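Local coordinates for protein Exo beta-1,2-glucooligosaccharide sophorohydrolase (non-reducing end) (Parabacteroides distasonis ATCC 8503, PDB 5Z06) that hydrolyses linear beta-1,2-glucan and beta-1,2-glucooligosaccharides of four or more glucose units, releasing sophorose from the non-reducing end as an exo-acting monomeric enzyme, at residues Pro5-Phe10 / Asp176-Pro181; Asp19-Gln24 / Asp592-Tyr597; Ala106-Asp111 / Lys154-Ala159. One frame throughout, in Å; residues are numbered along the deposited sequence.

Contact 1. Residues Pro5-Phe10 / Asp176-Pro181; sequences PYDYVF and DIELLP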
loop_
_atom_site.group_PDB
_atom_site.type_symbol
_atom_site.label_atom_id
_atom_site.label_comp_id
_atom_site.label_asym_id
_atom_site.label_seq_id
_atom_site.Cartn_x
_atom_site.Cartn_y
_atom_site.Cartn_z
ATOM N N PRO A 5 -16.171 -8.800 -5.666
ATOM C CA PRO A 5 -15.240 -9.298 -6.662
ATOM C C PRO A 5 -14.601 -8.157 -7.474
ATOM O O PRO A 5 -15.259 -7.181 -7.865
ATOM C CB PRO A 5 -16.116 -10.214 -7.525
ATOM C CG PRO A 5 -17.496 -9.639 -7.406
ATOM C CD PRO A 5 -17.579 -8.898 -6.108
ATOM N N TYR A 6 -13.311 -8.290 -7.706
ATOM C CA TYR A 6 -12.636 -7.456 -8.696
ATOM C C TYR A 6 -12.902 -7.960 -10.121
ATOM O O TYR A 6 -13.281 -9.118 -10.348
ATOM C CB TYR A 6 -11.139 -7.451 -8.441
ATOM C CG TYR A 6 -10.759 -6.657 -7.220
ATOM C CD1 TYR A 6 -10.699 -5.273 -7.271
ATOM C CD2 TYR A 6 -10.451 -7.290 -6.018
ATOM C CE1 TYR A 6 -10.339 -4.535 -6.164
ATOM C CE2 TYR A 6 -10.076 -6.562 -4.905
ATOM C CZ TYR A 6 -10.030 -5.181 -4.983
ATOM O OH TYR A 6 -9.687 -4.443 -3.885
ATOM N N ASP A 7 -12.715 -7.077 -11.079
ATOM C CA ASP A 7 -12.467 -7.528 -12.429
ATOM C C ASP A 7 -10.982 -7.849 -12.517
ATOM O O ASP A 7 -10.150 -7.124 -11.959
ATOM C CB ASP A 7 -12.865 -6.457 -13.411
ATOM C CG ASP A 7 -14.306 -6.083 -13.282
ATOM O OD1 ASP A 7 -15.150 -7.001 -13.147
ATOM O OD2 ASP A 7 -14.581 -4.873 -13.318
ATOM N N TYR A 8 -10.666 -8.951 -13.187
ATOM C CA TYR A 8 -9.284 -9.325 -13.459
ATOM C C TYR A 8 -8.802 -8.544 -14.684
ATOM O O TYR A 8 -9.064 -8.905 -15.852
ATOM C CB TYR A 8 -9.218 -10.805 -13.678
ATOM C CG TYR A 8 -7.844 -11.374 -13.712
ATOM C CD1 TYR A 8 -7.249 -11.856 -12.556
ATOM C CD2 TYR A 8 -7.148 -11.493 -14.907
ATOM C CE1 TYR A 8 -6.000 -12.430 -12.593
ATOM C CE2 TYR A 8 -5.887 -12.058 -14.942
ATOM C CZ TYR A 8 -5.321 -12.518 -13.786
ATOM O OH TYR A 8 -4.078 -13.088 -13.817
ATOM N N VAL A 9 -8.117 -7.443 -14.388
ATOM C CA VAL A 9 -7.740 -6.437 -15.372
ATOM C C VAL A 9 -6.276 -6.616 -15.741
ATOM O O VAL A 9 -5.441 -6.713 -14.867
ATOM C CB VAL A 9 -7.971 -5.027 -14.791
ATOM C CG1 VAL A 9 -7.470 -3.926 -15.720
ATOM C CG2 VAL A 9 -9.448 -4.827 -14.501
ATOM N N PHE A 10 -5.975 -6.644 -17.033
ATOM C CA PHE A 10 -4.600 -6.629 -17.513
ATOM C C PHE A 10 -4.093 -5.206 -17.696
ATOM O O PHE A 10 -2.918 -4.935 -17.503
ATOM C CB PHE A 10 -4.493 -7.374 -18.831
ATOM C CG PHE A 10 -4.790 -8.820 -18.706
ATOM C CD1 PHE A 10 -3.812 -9.697 -18.281
ATOM C CD2 PHE A 10 -6.062 -9.311 -18.992
ATOM C CE1 PHE A 10 -4.080 -11.048 -18.149
ATOM C CE2 PHE A 10 -6.335 -10.670 -18.872
ATOM C CZ PHE A 10 -5.346 -11.538 -18.455
ATOM N N ASP A 176 -8.097 -0.793 -21.522
ATOM C CA ASP A 176 -9.131 -1.529 -20.807
ATOM C C ASP A 176 -9.171 -3.007 -21.135
ATOM O O ASP A 176 -10.220 -3.574 -21.448
ATOM C CB ASP A 176 -10.442 -0.835 -21.023
ATOM C CG ASP A 176 -10.343 0.608 -20.672
ATOM O OD1 ASP A 176 -9.841 0.898 -19.566
ATOM O OD2 ASP A 176 -10.698 1.448 -21.506
ATOM N N ILE A 177 -7.988 -3.600 -21.041
ATOM C CA ILE A 177 -7.767 -5.000 -21.299
ATOM C C ILE A 177 -8.103 -5.688 -19.999
ATOM O O ILE A 177 -7.442 -5.484 -18.968
ATOM C CB ILE A 177 -6.324 -5.296 -21.676
ATOM C CG1 ILE A 177 -5.871 -4.364 -22.805
ATOM C CG2 ILE A 177 -6.197 -6.751 -22.083
ATOM C CD1 ILE A 177 -4.414 -4.437 -23.131
ATOM N N GLU A 178 -9.159 -6.482 -20.044
ATOM C CA GLU A 178 -9.708 -7.073 -18.845
ATOM C C GLU A 178 -10.580 -8.277 -19.158
ATOM O O GLU A 178 -11.125 -8.411 -20.275
ATOM C CB GLU A 178 -10.539 -6.033 -18.082
ATOM C CG GLU A 178 -11.700 -5.459 -18.867
ATOM C CD GLU A 178 -12.381 -4.307 -18.159
ATOM O OE1 GLU A 178 -12.157 -4.092 -16.942
ATOM O OE2 GLU A 178 -13.159 -3.615 -18.831
ATOM N N LEU A 179 -10.706 -9.134 -18.151
ATOM C CA LEU A 179 -11.642 -10.226 -18.185
ATOM C C LEU A 179 -12.943 -9.737 -17.582
ATOM O O LEU A 179 -12.931 -9.091 -16.533
ATOM C CB LEU A 179 -11.100 -11.419 -17.421
ATOM C CG LEU A 179 -9.760 -11.968 -17.878
ATOM C CD1 LEU A 179 -9.456 -13.250 -17.140
ATOM C CD2 LEU A 179 -9.732 -12.190 -19.376
ATOM N N LEU A 180 -14.049 -10.025 -18.264
ATOM C CA LEU A 180 -15.389 -9.626 -17.838
ATOM C C LEU A 180 -16.300 -10.839 -17.869
ATOM O O LEU A 180 -16.024 -11.796 -18.591
ATOM C CB LEU A 180 -15.968 -8.573 -18.768
ATOM C CG LEU A 180 -15.336 -7.187 -18.736
ATOM C CD1 LEU A 180 -15.913 -6.303 -19.834
ATOM C CD2 LEU A 180 -15.555 -6.519 -17.388
ATOM N N PRO A 181 -17.391 -10.803 -17.086
ATOM C CA PRO A 181 -18.304 -11.930 -17.114
ATOM C C PRO A 181 -19.165 -11.882 -18.375
ATOM O O PRO A 181 -19.297 -10.827 -18.983
ATOM C CB PRO A 181 -19.132 -11.744 -15.840
ATOM C CG PRO A 181 -19.083 -10.293 -15.570
ATOM C CD PRO A 181 -17.782 -9.792 -16.089
HETATM O O HOH W 1 -14.710 -9.296 -14.505
#
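Two backbone hydrogen bonds flank the pairing of Val-9 with Glu-178, an antiparallel non-hydrogen-bonded pair with CA atoms 4.0 Å apart. Leu-179 N reaches Tyr-8 O at 2.8 Å and is nearly straight (177°), whereas Phe-10 N to Ile-177 O, though 2.7 Å, is bent to 135° where segment 5-10 turns a corner at Phe-10.

Apolar contacts gather round the two rings. Tyr-8 lies alongside Leu-179, with Tyr-8 CD2 3.7 Å from Leu-179 CD1; the second methyl, Leu-179 CD2, lies 3.8 Å from Phe-10 CE2, at the ring's edge near its plane. The Ile-177 and Phe-10 side chains cross at about a right angle, Ile-177 CG2 touching Phe-10 CB at 3.7 Å.

The Asp-7 side chain is joined to the other segment through a water, which donates to both Asp-7 OD1 and Leu-179 O, at 2.7 Å each. Asp-7 and Glu-178 bring like charges near each other, but Arg-82 and Arg-238 pair with Asp-7, whose OD2 also hydrogen-bonds with Tyr-264 OH, and Lys-218 pairs with Glu-178, probably offsetting the repulsion.

Strand 169-180 continues the sheet to strand 86-93, and the Phe-10, Ile-177 and Leu-179 side chains face strand 155-161 of the five-stranded sheet, as in a beta-sandwich core.

Contact 2. Residues Asp19-Gln24 / Asp592-Tyr597; sequences DYFYSQ and DFAWNY
Tyr-22 and Phe-21 reach the 592-597 loop through different atoms. The phenol OH of Tyr-22 donates a hydrogen bond to Ala-594 O, 3.0 Å away; the donor lies in the carbonyl plane, on a lone pair, with a C=O...O angle of 110°. Beside it, the edge of the Tyr-22 ring is directed at one face of the Trp-595 indole in an edge-to-face pair, planes at 81° and centroids of the two six-membered rings 5.3 Å apart. The nearest carbons in this pair are Tyr-22 CD1 and Trp-595 CZ2, at 3.7 Å. Phe-21 uses the end of its ring: CE2 lies 3.3 Å from Ala-594 CB, a close approach, and 3.8 Å from Trp-595 NE1, which sits at the phenylalanine's edge near the ring plane.

Phe-21, Tyr-22 and Trp-595 thus form an aromatic cluster, joining the chain just ahead of strand 23-28, an outermost strand of the five-stranded sheet, to a loop in the glycoamylase-like region. Tyr-22 is the centre of an inverse gamma turn, marked by a weak Ser-23 N to Phe-21 O bond of 2.9 Å, a tight reversal consistent with consecutive residues sending both rings to the same loop. With CG of Phe-21 anti to the backbone N (chi1 174°), its CD2 comes over the centre of the Tyr-22 ring, 3.5 Å above the plane.

Farther out, Ser-23 OG donates to Tyr-20 O at 2.6 Å, tying together the chain that carries the two rings. Trp-658 contributes a hydrogen bond to the Tyr-22 hydroxyl through NE1 and meets Phe-21 and Phe-593 edge-to-face. Pro-74 and Gln-71 touch the Trp-595 side chain.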
loop_
_atom_site.group_PDB
_atom_site.type_symbol
_atom_site.label_atom_id
_atom_site.label_comp_id
_atom_site.label_asym_id
_atom_site.label_seq_id
_atom_site.Cartn_x
_atom_site.Cartn_y
_atom_site.Cartn_z
ATOM N N ASP A 19 6.107 4.461 -20.346
ATOM C CA ASP A 19 6.046 3.048 -20.623
ATOM C C ASP A 19 5.416 2.295 -19.457
ATOM O O ASP A 19 5.302 2.822 -18.363
ATOM C CB ASP A 19 7.455 2.517 -20.889
ATOM C CG ASP A 19 8.422 2.782 -19.735
ATOM O OD1 ASP A 19 8.376 2.108 -18.688
ATOM O OD2 ASP A 19 9.269 3.666 -19.883
ATOM N N TYR A 20 5.040 1.047 -19.717
ATOM C CA TYR A 20 4.200 0.293 -18.820
ATOM C C TYR A 20 4.965 -0.901 -18.272
ATOM O O TYR A 20 5.364 -1.820 -19.004
ATOM C CB TYR A 20 2.911 -0.164 -19.500
ATOM C CG TYR A 20 1.965 -0.787 -18.501
ATOM C CD1 TYR A 20 1.574 -0.074 -17.362
ATOM C CD2 TYR A 20 1.505 -2.100 -18.645
ATOM C CE1 TYR A 20 0.740 -0.640 -16.414
ATOM C CE2 TYR A 20 0.650 -2.655 -17.698
ATOM C CZ TYR A 20 0.284 -1.911 -16.578
ATOM O OH TYR A 20 -0.528 -2.405 -15.594
ATOM N N PHE A 21 5.164 -0.873 -16.967
ATOM C CA PHE A 21 6.030 -1.805 -16.339
ATOM C C PHE A 21 5.569 -3.211 -16.633
ATOM O O PHE A 21 6.369 -4.041 -17.005
ATOM C CB PHE A 21 6.129 -1.582 -14.815
ATOM C CG PHE A 21 6.929 -2.642 -14.163
ATOM C CD1 PHE A 21 8.294 -2.538 -14.105
ATOM C CD2 PHE A 21 6.326 -3.795 -13.718
ATOM C CE1 PHE A 21 9.058 -3.552 -13.566
ATOM C CE2 PHE A 21 7.084 -4.821 -13.186
ATOM C CZ PHE A 21 8.452 -4.696 -13.101
ATOM N N TYR A 22 4.274 -3.447 -16.505
ATOM C CA TYR A 22 3.706 -4.786 -16.648
ATOM C C TYR A 22 3.374 -5.099 -18.096
ATOM O O TYR A 22 2.247 -5.457 -18.425
ATOM C CB TYR A 22 2.450 -4.890 -15.809
ATOM C CG TYR A 22 2.729 -4.786 -14.341
ATOM C CD1 TYR A 22 3.260 -5.859 -13.643
ATOM C CD2 TYR A 22 2.476 -3.614 -13.653
ATOM C CE1 TYR A 22 3.515 -5.769 -12.284
ATOM C CE2 TYR A 22 2.738 -3.520 -12.305
ATOM C CZ TYR A 22 3.233 -4.597 -11.629
ATOM O OH TYR A 22 3.462 -4.452 -10.299
ATOM N N SER A 23 4.366 -4.946 -18.954
ATOM C CA SER A 23 4.244 -5.323 -20.332
ATOM C C SER A 23 5.601 -5.726 -20.827
ATOM O O SER A 23 6.635 -5.443 -20.218
ATOM C CB SER A 23 3.713 -4.179 -21.184
ATOM O OG SER A 23 4.613 -3.102 -21.182
ATOM N N GLN A 24 5.583 -6.401 -21.947
ATOM C CA GLN A 24 6.795 -6.788 -22.602
ATOM C C GLN A 24 6.573 -6.452 -24.067
ATOM O O GLN A 24 5.450 -6.507 -24.566
ATOM C CB GLN A 24 7.068 -8.264 -22.361
ATOM C CG GLN A 24 8.398 -8.762 -22.909
ATOM C CD GLN A 24 8.632 -10.256 -22.661
ATOM O OE1 GLN A 24 7.735 -10.987 -22.207
ATOM N NE2 GLN A 24 9.846 -10.714 -22.968
ATOM N N ASP A 592 5.519 -3.907 -0.796
ATOM C CA ASP A 592 5.317 -4.662 -2.031
ATOM C C ASP A 592 6.035 -3.970 -3.190
ATOM O O ASP A 592 6.101 -2.761 -3.259
ATOM C CB ASP A 592 3.831 -4.870 -2.329
ATOM C CG ASP A 592 3.203 -5.914 -1.419
ATOM O OD1 ASP A 592 3.950 -6.584 -0.659
ATOM O OD2 ASP A 592 1.965 -6.066 -1.462
ATOM N N PHE A 593 6.630 -4.773 -4.063
ATOM C CA PHE A 593 7.189 -4.286 -5.305
ATOM C C PHE A 593 6.363 -4.941 -6.417
ATOM O O PHE A 593 5.195 -5.227 -6.213
ATOM C CB PHE A 593 8.703 -4.578 -5.329
ATOM C CG PHE A 593 9.455 -4.016 -6.521
ATOM C CD1 PHE A 593 9.122 -2.773 -7.088
ATOM C CD2 PHE A 593 10.504 -4.762 -7.094
ATOM C CE1 PHE A 593 9.822 -2.288 -8.178
ATOM C CE2 PHE A 593 11.188 -4.292 -8.198
ATOM C CZ PHE A 593 10.852 -3.046 -8.730
ATOM N N ALA A 594 6.962 -5.202 -7.566
ATOM C CA ALA A 594 6.243 -5.506 -8.787
ATOM C C ALA A 594 5.544 -6.860 -8.720
ATOM O O ALA A 594 4.428 -7.001 -9.163
ATOM C CB ALA A 594 7.224 -5.496 -9.947
ATOM N N TRP A 595 6.251 -7.839 -8.175
ATOM C CA TRP A 595 5.802 -9.224 -8.099
ATOM C C TRP A 595 5.811 -9.847 -6.712
ATOM O O TRP A 595 5.263 -10.922 -6.540
ATOM C CB TRP A 595 6.712 -10.068 -8.986
ATOM C CG TRP A 595 6.735 -9.537 -10.378
ATOM C CD1 TRP A 595 7.731 -8.824 -10.966
ATOM C CD2 TRP A 595 5.693 -9.653 -11.338
ATOM N NE1 TRP A 595 7.377 -8.502 -12.255
ATOM C CE2 TRP A 595 6.129 -8.995 -12.506
ATOM C CE3 TRP A 595 4.428 -10.264 -11.329
ATOM C CZ2 TRP A 595 5.343 -8.908 -13.657
ATOM C CZ3 TRP A 595 3.637 -10.174 -12.473
ATOM C CH2 TRP A 595 4.108 -9.513 -13.628
ATOM N N ASN A 596 6.450 -9.207 -5.742
ATOM C CA ASN A 596 6.623 -9.810 -4.424
ATOM C C ASN A 596 6.860 -8.744 -3.383
ATOM O O ASN A 596 7.140 -7.579 -3.701
ATOM C CB ASN A 596 7.825 -10.753 -4.420
ATOM C CG ASN A 596 9.070 -10.098 -4.998
ATOM O OD1 ASN A 596 9.717 -9.256 -4.357
ATOM N ND2 ASN A 596 9.403 -10.469 -6.231
ATOM N N TYR A 597 6.769 -9.174 -2.135
ATOM C CA TYR A 597 7.139 -8.359 -1.016
ATOM C C TYR A 597 8.651 -8.271 -0.985
ATOM O O TYR A 597 9.353 -9.210 -1.355
ATOM C CB TYR A 597 6.622 -8.983 0.254
ATOM C CG TYR A 597 7.065 -8.299 1.528
ATOM C CD1 TYR A 597 6.452 -7.106 1.961
ATOM C CD2 TYR A 597 8.073 -8.851 2.311
ATOM C CE1 TYR A 597 6.836 -6.502 3.149
ATOM C CE2 TYR A 597 8.479 -8.243 3.495
ATOM C CZ TYR A 597 7.845 -7.083 3.923
ATOM O OH TYR A 597 8.239 -6.487 5.096
#

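Contact 3. Residues Ala106-Asp111 / Lys154-Ala159; sequences AIRYAD and KLAAVA
A classic beta bulge interrupts the antiparallel pairing of strands 104-109 and 155-161, neighbours in the five-stranded sheet: Ala-156 and Ala-157 both face Arg-108. The register shift is visible in the bonding of Arg-108 O, which accepts Ala-157 N at 3.1 Å on a lone pair and, more weakly, Ala-156 N at 2.9 Å with an angle of only 127°. Before the bulge, Ala-106 and Ala-159 form a hydrogen-bonded pair, and Arg-108 N reaches Ala-157 O at 2.7 Å. Beyond it, Ala-110 N bonds to Lys-154 O at 2.8 Å.

The two faces differ. On one, Leu-155 CD2 lies 3.9 Å from both Ile-107 CG2 and Tyr-109 CE1, the tyrosine and leucine running side by side. On the other, the Arg-108 chain bends at its third torsion (chi3 54°), bringing the guanidinium back against the bulge alanines, met obliquely: NH1 is 3.5 Å from Ala-156 CB, and NH2 lies near Ala-157 CB. NH1 also makes a weak bond to Tyr-109 O, while NE forms a salt bridge with Glu-69 of strand 65-71.

A methionine in place of Arg-108 would probably leave Glu-69 without this charged mate and Tyr-109 O without its weak bond from NH1. This strand pair thus has one side lined by Ile-107, Tyr-109, Leu-155 and Val-158, and another where small alanines probably leave space for an arginine packed against them, its charge turned to Glu-69.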
loop_
_atom_site.group_PDB
_atom_site.type_symbol
_atom_site.label_atom_id
_atom_site.label_comp_id
_atom_site.label_asym_id
_atom_site.label_seq_id
_atom_site.Cartn_x
_atom_site.Cartn_y
_atom_site.Cartn_z
ATOM N N ALA A 106 -3.412 -14.037 -27.788
ATOM C CA ALA A 106 -3.409 -15.243 -27.009
ATOM C C ALA A 106 -3.321 -14.843 -25.551
ATOM O O ALA A 106 -3.227 -13.653 -25.208
ATOM C CB ALA A 106 -2.229 -16.117 -27.381
ATOM N N ILE A 107 -3.399 -15.834 -24.682
ATOM C CA ILE A 107 -3.224 -15.592 -23.263
ATOM C C ILE A 107 -2.041 -16.439 -22.857
ATOM O O ILE A 107 -1.970 -17.609 -23.222
ATOM C CB ILE A 107 -4.517 -15.871 -22.478
ATOM C CG1 ILE A 107 -5.516 -14.753 -22.799
ATOM C CG2 ILE A 107 -4.239 -15.928 -20.975
ATOM C CD1 ILE A 107 -6.932 -14.952 -22.297
ATOM N N ARG A 108 -1.091 -15.816 -22.171
ATOM C CA ARG A 108 0.039 -16.522 -21.646
ATOM C C ARG A 108 -0.316 -16.974 -20.249
ATOM O O ARG A 108 -0.769 -16.159 -19.438
ATOM C CB ARG A 108 1.293 -15.654 -21.592
ATOM C CG ARG A 108 2.514 -16.464 -21.157
ATOM C CD ARG A 108 3.834 -15.707 -21.111
ATOM N NE ARG A 108 3.773 -14.507 -20.293
ATOM C CZ ARG A 108 3.707 -14.454 -18.960
ATOM N NH1 ARG A 108 3.641 -15.548 -18.202
ATOM N NH2 ARG A 108 3.669 -13.273 -18.373
ATOM N N TYR A 109 -0.082 -18.264 -19.982
ATOM C CA TYR A 109 -0.293 -18.843 -18.671
ATOM C C TYR A 109 0.855 -18.483 -17.761
ATOM O O TYR A 109 1.928 -18.082 -18.237
ATOM C CB TYR A 109 -0.446 -20.374 -18.732
ATOM C CG TYR A 109 -1.704 -20.835 -19.441
ATOM C CD1 TYR A 109 -2.959 -20.694 -18.841
ATOM C CD2 TYR A 109 -1.646 -21.418 -20.715
ATOM C CE1 TYR A 109 -4.114 -21.128 -19.481
ATOM C CE2 TYR A 109 -2.791 -21.844 -21.357
ATOM C CZ TYR A 109 -4.011 -21.701 -20.733
ATOM O OH TYR A 109 -5.133 -22.117 -21.365
ATOM N N ALA A 110 0.636 -18.635 -16.459
ATOM C CA ALA A 110 1.690 -18.408 -15.457
ATOM C C ALA A 110 2.942 -19.274 -15.679
ATOM O O ALA A 110 4.054 -18.851 -15.348
ATOM C CB ALA A 110 1.141 -18.624 -14.052
ATOM N N ASP A 111 2.759 -20.466 -16.252
ATOM C CA ASP A 111 3.883 -21.362 -16.606
ATOM C C ASP A 111 4.591 -21.036 -17.948
ATOM O O ASP A 111 5.474 -21.783 -18.376
ATOM C CB ASP A 111 3.454 -22.856 -16.534
ATOM C CG ASP A 111 2.452 -23.280 -17.637
ATOM O OD1 ASP A 111 2.252 -22.542 -18.622
ATOM O OD2 ASP A 111 1.854 -24.373 -17.518
ATOM N N LYS A 154 -3.667 -17.935 -13.132
ATOM C CA LYS A 154 -2.855 -18.573 -14.175
ATOM C C LYS A 154 -2.935 -17.857 -15.539
ATOM O O LYS A 154 -2.153 -18.160 -16.442
ATOM C CB LYS A 154 -3.205 -20.059 -14.274
ATOM C CG LYS A 154 -2.651 -20.827 -13.079
ATOM C CD LYS A 154 -3.184 -22.237 -12.968
ATOM C CE LYS A 154 -2.323 -23.026 -11.982
ATOM N NZ LYS A 154 -3.015 -24.245 -11.492
ATOM N N LEU A 155 -3.882 -16.937 -15.688
ATOM C CA LEU A 155 -3.980 -16.117 -16.887
ATOM C C LEU A 155 -3.069 -14.918 -16.652
ATOM O O LEU A 155 -3.506 -13.848 -16.194
ATOM C CB LEU A 155 -5.438 -15.711 -17.140
ATOM C CG LEU A 155 -6.462 -16.879 -17.185
ATOM C CD1 LEU A 155 -7.837 -16.346 -17.551
ATOM C CD2 LEU A 155 -6.056 -17.999 -18.146
ATOM N N ALA A 156 -1.786 -15.137 -16.924
ATOM C CA ALA A 156 -0.731 -14.194 -16.542
ATOM C C ALA A 156 -0.700 -12.970 -17.450
ATOM O O ALA A 156 -0.452 -11.864 -16.976
ATOM C CB ALA A 156 0.631 -14.871 -16.526
ATOM N N ALA A 157 -0.929 -13.160 -18.744
ATOM C CA ALA A 157 -0.778 -12.061 -19.675
ATOM C C ALA A 157 -1.602 -12.255 -20.910
ATOM O O ALA A 157 -1.893 -13.379 -21.288
ATOM C CB ALA A 157 0.688 -11.881 -20.048
ATOM N N VAL A 158 -1.994 -11.135 -21.509
ATOM C CA VAL A 158 -2.526 -11.103 -22.846
ATOM C C VAL A 158 -1.328 -10.953 -23.779
ATOM O O VAL A 158 -0.601 -9.965 -23.690
ATOM C CB VAL A 158 -3.496 -9.939 -23.016
ATOM C CG1 VAL A 158 -3.909 -9.778 -24.468
ATOM C CG2 VAL A 158 -4.711 -10.184 -22.150
ATOM N N ALA A 159 -1.139 -11.945 -24.655
ATOM C CA ALA A 159 -0.018 -12.009 -25.576
ATOM C C ALA A 159 -0.426 -11.544 -26.961
ATOM O O ALA A 159 -1.550 -11.796 -27.415
ATOM C CB ALA A 159 0.516 -13.426 -25.648
#

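How the contacts relate
Contacts 1 and 3, with centres about 14 Å apart, meet across two sheets: Tyr-8 OH lies 2.6 Å from Leu-155 O, a probable hydrogen bond, and Phe-10 CD2 packs 3.5 Å from Val-158 CG2. Contact 2 lies about 18 Å from contact 1 and 15 Å from contact 3, centre to centre. It touches contact 1 by packing of Tyr-20 OH on Phe-10 O (4.0 Å), and shares the five-stranded sheet with contact 3 without touching it. Along the chain, contact 3 falls between the halves of contact 1 and also of contact 2, whereas contacts 1 and 2 alternate. Contacts 1 and 3 thus join parts of the N-terminal beta region; contact 2 spans 567 residues to fasten it to the helix-rich glycoamylase-like part.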